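Local coordinates for protein M157 (Murid herpesvirus 1, PDB 2NYK) that is an MHC class I-like viral glycoprotein of mouse cytomegalovirus that serves as a ligand for Ly49 receptors of natural killer cells, at residues Leu76-Gln79 and Lys80-Leu83; Arg158-Lys161 and Asn162-Ser166. The protein carries 1 engineered substitution. All blocks are in the same frame, centred on the assembly; numbering follows the deposited sequence.

Interaction 1 (Leu76-Gln79 and Lys80-Leu83); sequences LDIQ and KMRL
Q79 and R82 join side chain to side chain one turn apart on helix 71-90, a local contact within a helix of the MHC class I-like platform that lies against its antiparallel sheet. The backbone holds four successive i to i+4 hydrogen bonds, from K80 N to L76 O at 2.8 Å through to L83 N on Q79 O at 2.9 Å. L76, K80 and L83 face the sheet: L76 rests on F25, V27, R37 and I39, K80 lays its chain on V27, V29, H35 and R37, and L83 meets I97 and V99. On the outer side M81 folds its methyl back, with the bend at chi3 (-68°), and CE comes to 4.2 Å from I78 CG1, an apolar touch on an exposed flank. D77 and K80 carry opposite charges but do not meet, D77 OD2 and K80 NZ being 5.1 Å apart, so any attraction is probably modest. Q79 and R82 run alongside each other in the same direction, and both touch Y101. The glutamine chain bends at chi2 (-57°), turning its amide toward R82; the guanidinium plane of the extended R82 stands 79° from the amide plane. R82 NH1 donates to a lone pair of Q79 OE1 in the carbonyl plane, at 2.9 Å, and the acceptor sits at the edge of the guanidinium.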
# COMPACT_ATOMS: atom_id res chain seq x y z
N LEU A 76 -12.89 9.75 -1.26
CA LEU A 76 -11.67 10.48 -1.58
C LEU A 76 -11.95 11.83 -2.25
O LEU A 76 -11.26 12.82 -1.98
CB LEU A 76 -10.81 9.62 -2.51
CG LEU A 76 -10.21 8.39 -1.82
CD1 LEU A 76 -9.68 7.40 -2.84
CD2 LEU A 76 -9.13 8.80 -0.86
N ASP A 77 -12.95 11.84 -3.13
CA ASP A 77 -13.40 13.05 -3.82
C ASP A 77 -13.90 14.09 -2.83
O ASP A 77 -13.52 15.24 -2.89
CB ASP A 77 -14.50 12.71 -4.84
CG ASP A 77 -14.81 13.86 -5.78
OD1 ASP A 77 -15.98 14.00 -6.19
OD2 ASP A 77 -13.89 14.64 -6.11
N ILE A 78 -14.73 13.66 -1.89
CA ILE A 78 -15.22 14.53 -0.83
C ILE A 78 -14.08 15.07 0.06
O ILE A 78 -14.07 16.26 0.37
CB ILE A 78 -16.27 13.81 0.05
CG1 ILE A 78 -17.55 13.54 -0.77
CG2 ILE A 78 -16.54 14.63 1.31
CD1 ILE A 78 -18.66 12.85 0.02
N GLN A 79 -13.14 14.21 0.46
CA GLN A 79 -11.98 14.67 1.23
C GLN A 79 -11.15 15.68 0.42
O GLN A 79 -10.74 16.71 0.94
CB GLN A 79 -11.09 13.48 1.66
CG GLN A 79 -11.74 12.51 2.66
CD GLN A 79 -12.20 13.19 3.95
OE1 GLN A 79 -11.62 14.18 4.39
NE2 GLN A 79 -13.24 12.65 4.56
N LYS A 80 -10.89 15.38 -0.85
CA LYS A 80 -10.18 16.33 -1.68
C LYS A 80 -10.85 17.71 -1.70
O LYS A 80 -10.18 18.71 -1.47
CB LYS A 80 -9.99 15.80 -3.10
CG LYS A 80 -8.82 16.47 -3.80
CD LYS A 80 -8.63 16.00 -5.23
CE LYS A 80 -9.63 16.65 -6.15
NZ LYS A 80 -9.35 16.31 -7.57
N MET A 81 -12.16 17.75 -1.94
CA MET A 81 -12.90 19.03 -1.97
C MET A 81 -12.81 19.75 -0.63
O MET A 81 -12.62 20.97 -0.59
CB MET A 81 -14.36 18.82 -2.35
CG MET A 81 -14.54 18.27 -3.76
SD MET A 81 -16.25 18.17 -4.33
CE MET A 81 -16.92 16.88 -3.29
N ARG A 82 -12.94 18.98 0.44
CA ARG A 82 -12.82 19.48 1.80
C ARG A 82 -11.47 20.14 2.06
O ARG A 82 -11.42 21.23 2.65
CB ARG A 82 -13.00 18.33 2.78
CG ARG A 82 -12.89 18.69 4.22
CD ARG A 82 -12.70 17.43 5.00
NE ARG A 82 -12.69 17.65 6.43
CZ ARG A 82 -12.12 16.83 7.31
NH1 ARG A 82 -11.51 15.72 6.89
NH2 ARG A 82 -12.17 17.12 8.61
N LEU A 83 -10.39 19.49 1.63
CA LEU A 83 -9.04 20.01 1.82
C LEU A 83 -8.79 21.27 0.98
O LEU A 83 -8.15 22.20 1.46
CB LEU A 83 -7.97 18.96 1.51
CG LEU A 83 -7.88 17.62 2.24
CD1 LEU A 83 -6.50 17.04 2.02
CD2 LEU A 83 -8.20 17.71 3.74

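Interaction 2 (Arg158-Lys161 and Asn162-Ser166); sequences REIK and NRWRS
I160 CG2 touches W164 CD1 at 3.9 Å one turn on in helix 157-173, the two side chains crossing at a slant, and both side chains reach M23 of strand 21-30. The peptide groups are paired along the axis: N162 N donates to R158 O, R163 N to E159 O, W164 N to I160 O at 2.9 Å and R165 N to K161 O at 2.8 Å. K161 O also takes a weak second bond from W164 N, at 3.3 Å. I160 O also faces the rim of the indole, 3.2 Å from W164 CD1 and close to the ring plane. E159 and R163 run side by side, yet they meet through carbon, E159 CG to R163 CD at 3.9 Å. Their charged ends stay apart, and the carboxylate and guanidinium planes differ by 69°. The bend of R163 at chi3 (59°) accompanies a guanidinium engaged elsewhere: NE forms a salt bridge with E72 OE2 and NH2 bonds to D65 O. E72 OE2 also accepts from W164 NE1, so one carboxylate oxygen serves two donors. D16 of helix 9-18 takes N162 ND2 on OD2 and a salt bridge from R165 NE on OD1. K161 NZ is gripped by three carbonyls, those of D16, of F19 just beyond the end of that helix, and of G107 in the turn between strands 96-106 and 109-118. N162 OD1 receives a water bond at 2.6 Å, and the same water weakly donates to E159 O. An amphipathic helix over an antiparallel sheet, with W164 reaching F21, V47 and V48 of the sheet, is the arrangement of an MHC class I-like platform.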
# COMPACT_ATOMS: atom_id res chain seq x y z
N ARG A 158 -19.98 -3.30 4.72
CA ARG A 158 -20.35 -4.53 3.98
C ARG A 158 -19.98 -4.46 2.49
O ARG A 158 -19.41 -5.41 1.95
CB ARG A 158 -21.85 -4.83 4.08
CG ARG A 158 -22.33 -5.26 5.46
CD ARG A 158 -23.87 -5.40 5.45
NE ARG A 158 -24.42 -5.94 6.70
CZ ARG A 158 -24.57 -5.24 7.83
NH1 ARG A 158 -24.19 -3.96 7.87
NH2 ARG A 158 -25.10 -5.82 8.91
N GLU A 159 -20.31 -3.34 1.84
CA GLU A 159 -20.02 -3.18 0.43
C GLU A 159 -18.50 -3.19 0.17
O GLU A 159 -18.03 -3.85 -0.75
CB GLU A 159 -20.65 -1.89 -0.12
CG GLU A 159 -20.68 -1.86 -1.62
CD GLU A 159 -21.17 -0.55 -2.20
OE1 GLU A 159 -21.92 0.20 -1.51
OE2 GLU A 159 -20.80 -0.27 -3.36
N ILE A 160 -17.75 -2.43 0.98
CA ILE A 160 -16.28 -2.34 0.83
C ILE A 160 -15.61 -3.70 0.99
O ILE A 160 -14.82 -4.12 0.15
CB ILE A 160 -15.67 -1.29 1.79
CG1 ILE A 160 -16.26 0.12 1.51
CG2 ILE A 160 -14.17 -1.24 1.62
CD1 ILE A 160 -15.99 1.16 2.64
N LYS A 161 -15.93 -4.40 2.08
CA LYS A 161 -15.40 -5.74 2.33
C LYS A 161 -15.76 -6.71 1.21
O LYS A 161 -14.90 -7.45 0.73
CB LYS A 161 -15.90 -6.27 3.68
CG LYS A 161 -15.40 -5.47 4.90
CD LYS A 161 -15.60 -6.23 6.21
CE LYS A 161 -14.45 -7.22 6.49
NZ LYS A 161 -14.78 -8.06 7.68
N ASN A 162 -17.00 -6.65 0.76
CA ASN A 162 -17.45 -7.51 -0.35
C ASN A 162 -16.65 -7.25 -1.63
O ASN A 162 -16.22 -8.17 -2.32
CB ASN A 162 -18.95 -7.35 -0.60
CG ASN A 162 -19.43 -8.13 -1.83
OD1 ASN A 162 -19.58 -7.57 -2.91
ND2 ASN A 162 -19.67 -9.43 -1.66
N ARG A 163 -16.42 -5.97 -1.90
CA ARG A 163 -15.66 -5.52 -3.08
C ARG A 163 -14.17 -5.88 -3.02
O ARG A 163 -13.57 -6.22 -4.06
CB ARG A 163 -15.80 -4.01 -3.25
CG ARG A 163 -17.08 -3.59 -3.87
CD ARG A 163 -17.39 -2.08 -3.65
NE ARG A 163 -16.36 -1.19 -4.19
CZ ARG A 163 -15.94 -1.21 -5.45
NH1 ARG A 163 -16.44 -2.09 -6.32
NH2 ARG A 163 -15.01 -0.36 -5.85
N TRP A 164 -13.58 -5.82 -1.83
CA TRP A 164 -12.12 -5.94 -1.68
C TRP A 164 -11.57 -7.24 -1.11
O TRP A 164 -10.39 -7.53 -1.28
CB TRP A 164 -11.58 -4.77 -0.84
CG TRP A 164 -11.64 -3.49 -1.64
CD1 TRP A 164 -12.70 -2.62 -1.74
CD2 TRP A 164 -10.60 -2.95 -2.43
NE1 TRP A 164 -12.37 -1.57 -2.56
CE2 TRP A 164 -11.08 -1.76 -3.01
CE3 TRP A 164 -9.28 -3.36 -2.72
CZ2 TRP A 164 -10.28 -0.96 -3.85
CZ3 TRP A 164 -8.52 -2.59 -3.56
CH2 TRP A 164 -9.01 -1.40 -4.12
N ARG A 165 -12.40 -8.02 -0.42
CA ARG A 165 -11.92 -9.22 0.24
C ARG A 165 -11.03 -10.10 -0.65
O ARG A 165 -9.92 -10.43 -0.27
CB ARG A 165 -13.07 -10.06 0.80
CG ARG A 165 -12.58 -11.40 1.29
CD ARG A 165 -13.62 -12.11 2.14
NE ARG A 165 -14.83 -12.48 1.40
CZ ARG A 165 -14.93 -13.53 0.57
NH1 ARG A 165 -13.88 -14.31 0.34
NH2 ARG A 165 -16.09 -13.80 -0.02
N SER A 166 -11.53 -10.50 -1.81
CA SER A 166 -10.78 -11.36 -2.72
C SER A 166 -9.43 -10.74 -3.11
O SER A 166 -8.42 -11.42 -3.14
CB SER A 166 -11.62 -11.64 -3.97
OG SER A 166 -10.87 -12.36 -4.93
O HOH W 1 -20.06 -5.02 -3.32

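Interactions 1 and 2 sit on two different helices of the same MHC class I-like platform, their centres about 22 Å apart and their nearest atoms about 8 Å apart without touching. Each is partly buried, with three buried residues, and both rest on strand 21-30. Chemistry separates them. In 76-83 the side-chain hydrogen bond, Q79 with R82, lies within the contact, and the buried leucines are pressed on the sheet. In 158-166 most polar ends are satisfied by other elements, tying the helix to helix 9-18, to the turn at G107 and, through E72, to helix 71-90, the very helix that carries interaction 1.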